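Long-range contact in epsilon (Streptococcus pyogenes, PDB 1GVN), which neutralizes its cognate zeta toxin as the antitoxin of a plasmid-borne type II toxin-antitoxin system that kills plasmid-free cells: residues Leu42-Lys54 / Tyr72-Lys86. Sequence-based numbering, arbitrary orientation.
Sequences LEVNLLNQLKLAK and YWRSMNRYSKQVLNK
Leu46 drops as a knob into a hole formed by Met76, Tyr79, Ser80 and Val83. With CG anti to the backbone N (chi1 173°), its two methyls split the work: CD1 lies 3.7 Å from Met76 CE, while CD2 lies 3.8 Å from Val83 CG2, and both methyls also lie obliquely against the CD2-CE2 side of the Tyr79 ring. One turn on, Leu50 brings CD2 against two aromatic side chains, 3.6 Å from Tyr72 OH and 3.8 Å from Trp73 CZ3. Ala53 CB touches the same pair, sitting 3.6 Å from Tyr72 CE2. The Tyr72 hydroxyl itself is hydrogen-bonded to Gln49 of the second subunit.

Water trims both ends of this apolar seam, one molecule joining Tyr79 OH to Leu42 O and another taking the Trp73 NE1 proton, 2.8 Å away, while donating to Ala53 O. Beyond the helix end, Lys86 crosses Glu43 at about a right angle, its NZ 3.3 Å from OE2 in a salt bridge; the same OE2 is hydrogen-bonded to Tyr28. Segments 42-54 and 72-83 run nearly antiparallel, at 161°, and with helix 5-31 against Leu50, Trp73 and Leu84, helices 42-54 and 63-83 form a three-helix bundle.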
# COMPACT_ATOMS: atom_id res chain seq x y z
N LEU A 42 -3.74 12.64 -1.83
CA LEU A 42 -3.75 11.22 -2.17
C LEU A 42 -2.46 10.66 -2.77
O LEU A 42 -1.99 9.59 -2.37
CB LEU A 42 -4.93 10.91 -3.10
CG LEU A 42 -5.25 9.42 -3.31
CD1 LEU A 42 -5.40 8.74 -1.96
CD2 LEU A 42 -6.54 9.28 -4.10
N GLU A 43 -1.88 11.37 -3.73
CA GLU A 43 -0.66 10.89 -4.38
C GLU A 43 0.56 10.99 -3.48
O GLU A 43 1.49 10.19 -3.60
CB GLU A 43 -0.41 11.66 -5.68
CG GLU A 43 -1.58 11.59 -6.65
CD GLU A 43 -2.54 12.76 -6.49
OE1 GLU A 43 -2.69 13.26 -5.36
OE2 GLU A 43 -3.15 13.17 -7.50
N VAL A 44 0.55 11.96 -2.58
CA VAL A 44 1.66 12.14 -1.65
C VAL A 44 1.53 11.08 -0.55
O VAL A 44 2.54 10.58 -0.05
CB VAL A 44 1.64 13.56 -1.04
CG1 VAL A 44 2.72 13.70 0.04
CG2 VAL A 44 1.90 14.59 -2.14
N ASN A 45 0.30 10.75 -0.18
CA ASN A 45 0.08 9.72 0.84
C ASN A 45 0.65 8.41 0.29
O ASN A 45 1.33 7.67 1.00
CB ASN A 45 -1.42 9.58 1.13
CG ASN A 45 -1.70 8.59 2.24
OD1 ASN A 45 -1.61 7.38 2.05
ND2 ASN A 45 -2.05 9.10 3.41
N LEU A 46 0.39 8.14 -0.98
CA LEU A 46 0.89 6.93 -1.62
C LEU A 46 2.42 6.95 -1.66
O LEU A 46 3.07 5.94 -1.36
CB LEU A 46 0.36 6.81 -3.05
CG LEU A 46 0.94 5.66 -3.88
CD1 LEU A 46 0.67 4.33 -3.19
CD2 LEU A 46 0.33 5.68 -5.27
N LEU A 47 2.99 8.09 -2.04
CA LEU A 47 4.44 8.22 -2.11
C LEU A 47 5.05 7.87 -0.75
O LEU A 47 6.03 7.14 -0.67
CB LEU A 47 4.83 9.65 -2.49
CG LEU A 47 6.34 9.92 -2.54
CD1 LEU A 47 6.96 9.16 -3.70
CD2 LEU A 47 6.60 11.41 -2.71
N ASN A 48 4.46 8.41 0.31
CA ASN A 48 4.95 8.17 1.66
C ASN A 48 4.84 6.71 2.08
O ASN A 48 5.71 6.20 2.78
CB ASN A 48 4.24 9.09 2.66
CG ASN A 48 4.65 10.54 2.49
OD1 ASN A 48 5.75 10.83 2.01
ND2 ASN A 48 3.78 11.46 2.88
N GLN A 49 3.78 6.05 1.63
CA GLN A 49 3.66 4.63 1.93
C GLN A 49 4.74 3.82 1.23
O GLN A 49 5.31 2.90 1.77
CB GLN A 49 2.28 4.11 1.54
CG GLN A 49 1.14 4.68 2.37
CD GLN A 49 -0.21 4.15 1.95
OE1 GLN A 49 -0.46 2.94 2.00
NE2 GLN A 49 -1.10 5.05 1.54
N LEU A 50 5.04 4.26 -0.00
CA LEU A 50 6.08 3.60 -0.78
C LEU A 50 7.44 3.82 -0.13
O LEU A 50 8.29 2.92 -0.13
CB LEU A 50 6.08 4.11 -2.23
CG LEU A 50 4.80 3.87 -3.06
CD1 LEU A 50 5.06 4.24 -4.52
CD2 LEU A 50 4.39 2.41 -2.97
N LYS A 51 7.66 5.01 0.42
CA LYS A 51 8.92 5.30 1.10
C LYS A 51 9.06 4.35 2.30
O LYS A 51 10.13 3.82 2.58
CB LYS A 51 8.95 6.76 1.60
CG LYS A 51 9.09 7.80 0.49
CD LYS A 51 9.03 9.23 1.05
CE LYS A 51 9.40 10.27 -0.01
NZ LYS A 51 10.88 10.33 -0.23
N LEU A 52 7.95 4.14 3.00
CA LEU A 52 7.94 3.26 4.16
C LEU A 52 8.26 1.83 3.72
O LEU A 52 9.03 1.12 4.37
CB LEU A 52 6.56 3.33 4.83
CG LEU A 52 6.42 2.86 6.27
CD1 LEU A 52 5.02 3.18 6.77
CD2 LEU A 52 6.71 1.38 6.36
N ALA A 53 7.69 1.42 2.60
CA ALA A 53 7.91 0.08 2.07
C ALA A 53 9.38 -0.16 1.74
O ALA A 53 9.91 -1.24 1.97
CB ALA A 53 7.05 -0.12 0.82
N LYS A 54 10.03 0.87 1.19
CA LYS A 54 11.43 0.79 0.78
C LYS A 54 12.48 0.82 1.90
O LYS A 54 13.66 0.60 1.65
CB LYS A 54 11.74 1.92 -0.20
CG LYS A 54 11.10 1.75 -1.57
CD LYS A 54 11.33 3.00 -2.41
CE LYS A 54 12.82 3.29 -2.56
NZ LYS A 54 13.07 4.68 -3.01
N TYR A 72 3.32 -7.15 -3.29
CA TYR A 72 3.04 -5.79 -2.84
C TYR A 72 3.33 -4.82 -3.97
O TYR A 72 2.52 -3.96 -4.31
CB TYR A 72 3.92 -5.43 -1.64
CG TYR A 72 3.86 -3.96 -1.26
CD1 TYR A 72 2.87 -3.48 -0.41
CD2 TYR A 72 4.78 -3.05 -1.79
CE1 TYR A 72 2.79 -2.12 -0.09
CE2 TYR A 72 4.71 -1.69 -1.47
CZ TYR A 72 3.72 -1.23 -0.62
OH TYR A 72 3.65 0.11 -0.30
N TRP A 73 4.52 -4.95 -4.55
CA TRP A 73 4.92 -4.06 -5.62
C TRP A 73 4.12 -4.27 -6.89
O TRP A 73 3.92 -3.32 -7.65
CB TRP A 73 6.42 -4.19 -5.88
CG TRP A 73 7.19 -3.58 -4.76
CD1 TRP A 73 7.87 -4.24 -3.77
CD2 TRP A 73 7.28 -2.19 -4.46
NE1 TRP A 73 8.37 -3.33 -2.86
CE2 TRP A 73 8.03 -2.07 -3.26
CE3 TRP A 73 6.81 -1.03 -5.08
CZ2 TRP A 73 8.30 -0.83 -2.67
CZ3 TRP A 73 7.08 0.20 -4.49
CH2 TRP A 73 7.82 0.29 -3.30
N ARG A 74 3.64 -5.49 -7.12
CA ARG A 74 2.81 -5.72 -8.29
C ARG A 74 1.50 -4.96 -8.07
O ARG A 74 1.02 -4.27 -8.96
CB ARG A 74 2.48 -7.21 -8.48
CG ARG A 74 3.66 -8.12 -8.80
CD ARG A 74 3.15 -9.46 -9.34
NE ARG A 74 4.19 -10.49 -9.39
CZ ARG A 74 4.44 -11.34 -8.41
NH1 ARG A 74 3.73 -11.29 -7.29
NH2 ARG A 74 5.41 -12.24 -8.54
N SER A 75 0.94 -5.08 -6.87
CA SER A 75 -0.33 -4.40 -6.59
C SER A 75 -0.19 -2.88 -6.63
O SER A 75 -1.08 -2.20 -7.13
CB SER A 75 -0.92 -4.82 -5.24
OG SER A 75 -0.11 -4.40 -4.15
N MET A 76 0.92 -2.36 -6.11
CA MET A 76 1.12 -0.91 -6.14
C MET A 76 1.41 -0.45 -7.57
O MET A 76 1.16 0.70 -7.92
CB MET A 76 2.27 -0.50 -5.20
CG MET A 76 1.88 -0.55 -3.73
SD MET A 76 0.47 0.56 -3.38
CE MET A 76 0.73 0.93 -1.66
N ASN A 77 1.94 -1.36 -8.39
CA ASN A 77 2.21 -1.03 -9.78
C ASN A 77 0.85 -0.78 -10.41
O ASN A 77 0.63 0.22 -11.11
CB ASN A 77 2.94 -2.19 -10.47
CG ASN A 77 3.34 -1.85 -11.90
OD1 ASN A 77 3.79 -0.74 -12.19
ND2 ASN A 77 3.21 -2.83 -12.80
N ARG A 78 -0.09 -1.68 -10.14
CA ARG A 78 -1.45 -1.58 -10.67
C ARG A 78 -2.17 -0.36 -10.10
O ARG A 78 -2.76 0.43 -10.84
CB ARG A 78 -2.25 -2.84 -10.33
CG ARG A 78 -1.80 -4.11 -11.05
CD ARG A 78 -2.81 -5.23 -10.83
NE ARG A 78 -2.86 -5.71 -9.45
CZ ARG A 78 -2.09 -6.69 -8.97
NH1 ARG A 78 -1.22 -7.30 -9.75
NH2 ARG A 78 -2.20 -7.06 -7.70
N TYR A 79 -2.14 -0.21 -8.78
CA TYR A 79 -2.81 0.89 -8.12
C TYR A 79 -2.31 2.28 -8.52
O TYR A 79 -3.11 3.19 -8.75
CB TYR A 79 -2.71 0.74 -6.60
CG TYR A 79 -3.36 1.87 -5.83
CD1 TYR A 79 -4.74 2.08 -5.89
CD2 TYR A 79 -2.59 2.75 -5.08
CE1 TYR A 79 -5.33 3.15 -5.22
CE2 TYR A 79 -3.16 3.82 -4.41
CZ TYR A 79 -4.53 4.01 -4.48
OH TYR A 79 -5.08 5.10 -3.87
N SER A 80 -0.99 2.45 -8.60
CA SER A 80 -0.42 3.74 -8.97
C SER A 80 -0.91 4.20 -10.35
O SER A 80 -1.21 5.38 -10.55
CB SER A 80 1.11 3.69 -8.95
OG SER A 80 1.62 2.76 -9.87
N LYS A 81 -0.99 3.26 -11.29
CA LYS A 81 -1.44 3.60 -12.63
C LYS A 81 -2.85 4.16 -12.63
O LYS A 81 -3.22 4.92 -13.52
CB LYS A 81 -1.38 2.36 -13.53
CG LYS A 81 0.02 1.83 -13.76
CD LYS A 81 0.01 0.64 -14.71
CE LYS A 81 1.41 0.10 -14.93
NZ LYS A 81 1.40 -1.09 -15.82
N GLN A 82 -3.64 3.80 -11.62
CA GLN A 82 -5.02 4.27 -11.51
C GLN A 82 -5.14 5.65 -10.84
O GLN A 82 -5.79 6.54 -11.37
CB GLN A 82 -5.88 3.27 -10.73
CG GLN A 82 -7.37 3.61 -10.74
CD GLN A 82 -8.22 2.68 -9.88
OE1 GLN A 82 -8.00 1.47 -9.85
NE2 GLN A 82 -9.20 3.25 -9.19
N VAL A 83 -4.51 5.81 -9.69
CA VAL A 83 -4.59 7.07 -8.96
C VAL A 83 -3.91 8.26 -9.62
O VAL A 83 -4.32 9.40 -9.41
CB VAL A 83 -4.01 6.93 -7.54
CG1 VAL A 83 -4.92 6.08 -6.71
CG2 VAL A 83 -2.62 6.34 -7.60
N LEU A 84 -2.87 8.00 -10.40
CA LEU A 84 -2.16 9.08 -11.07
C LEU A 84 -3.00 9.51 -12.27
O LEU A 84 -2.62 9.33 -13.42
CB LEU A 84 -0.77 8.59 -11.50
CG LEU A 84 0.03 8.08 -10.28
CD1 LEU A 84 1.42 7.64 -10.69
CD2 LEU A 84 0.11 9.19 -9.24
N ASN A 85 -4.15 10.14 -11.96
CA ASN A 85 -5.20 10.51 -12.91
C ASN A 85 -4.98 11.91 -13.45
O ASN A 85 -5.23 12.13 -14.69
CB ASN A 85 -6.58 10.41 -12.25
CG ASN A 85 -7.71 10.71 -13.21
OD1 ASN A 85 -7.59 10.49 -14.41
ND2 ASN A 85 -8.81 11.23 -12.68
N LYS A 86 -4.66 12.92 -12.66
CA LYS A 86 -4.51 14.28 -13.16
C LYS A 86 -3.49 14.41 -14.28
O LYS A 86 -2.45 13.75 -14.28
CB LYS A 86 -4.18 15.23 -12.00
CG LYS A 86 -5.40 15.58 -11.16
CD LYS A 86 -5.04 16.40 -9.93
CE LYS A 86 -4.30 15.56 -8.91
NZ LYS A 86 -4.08 16.30 -7.64
O HOH W 1 -3.27 6.57 -2.21
O HOH W 2 -3.60 15.69 -4.59
O HOH W 3 9.79 -3.46 -0.42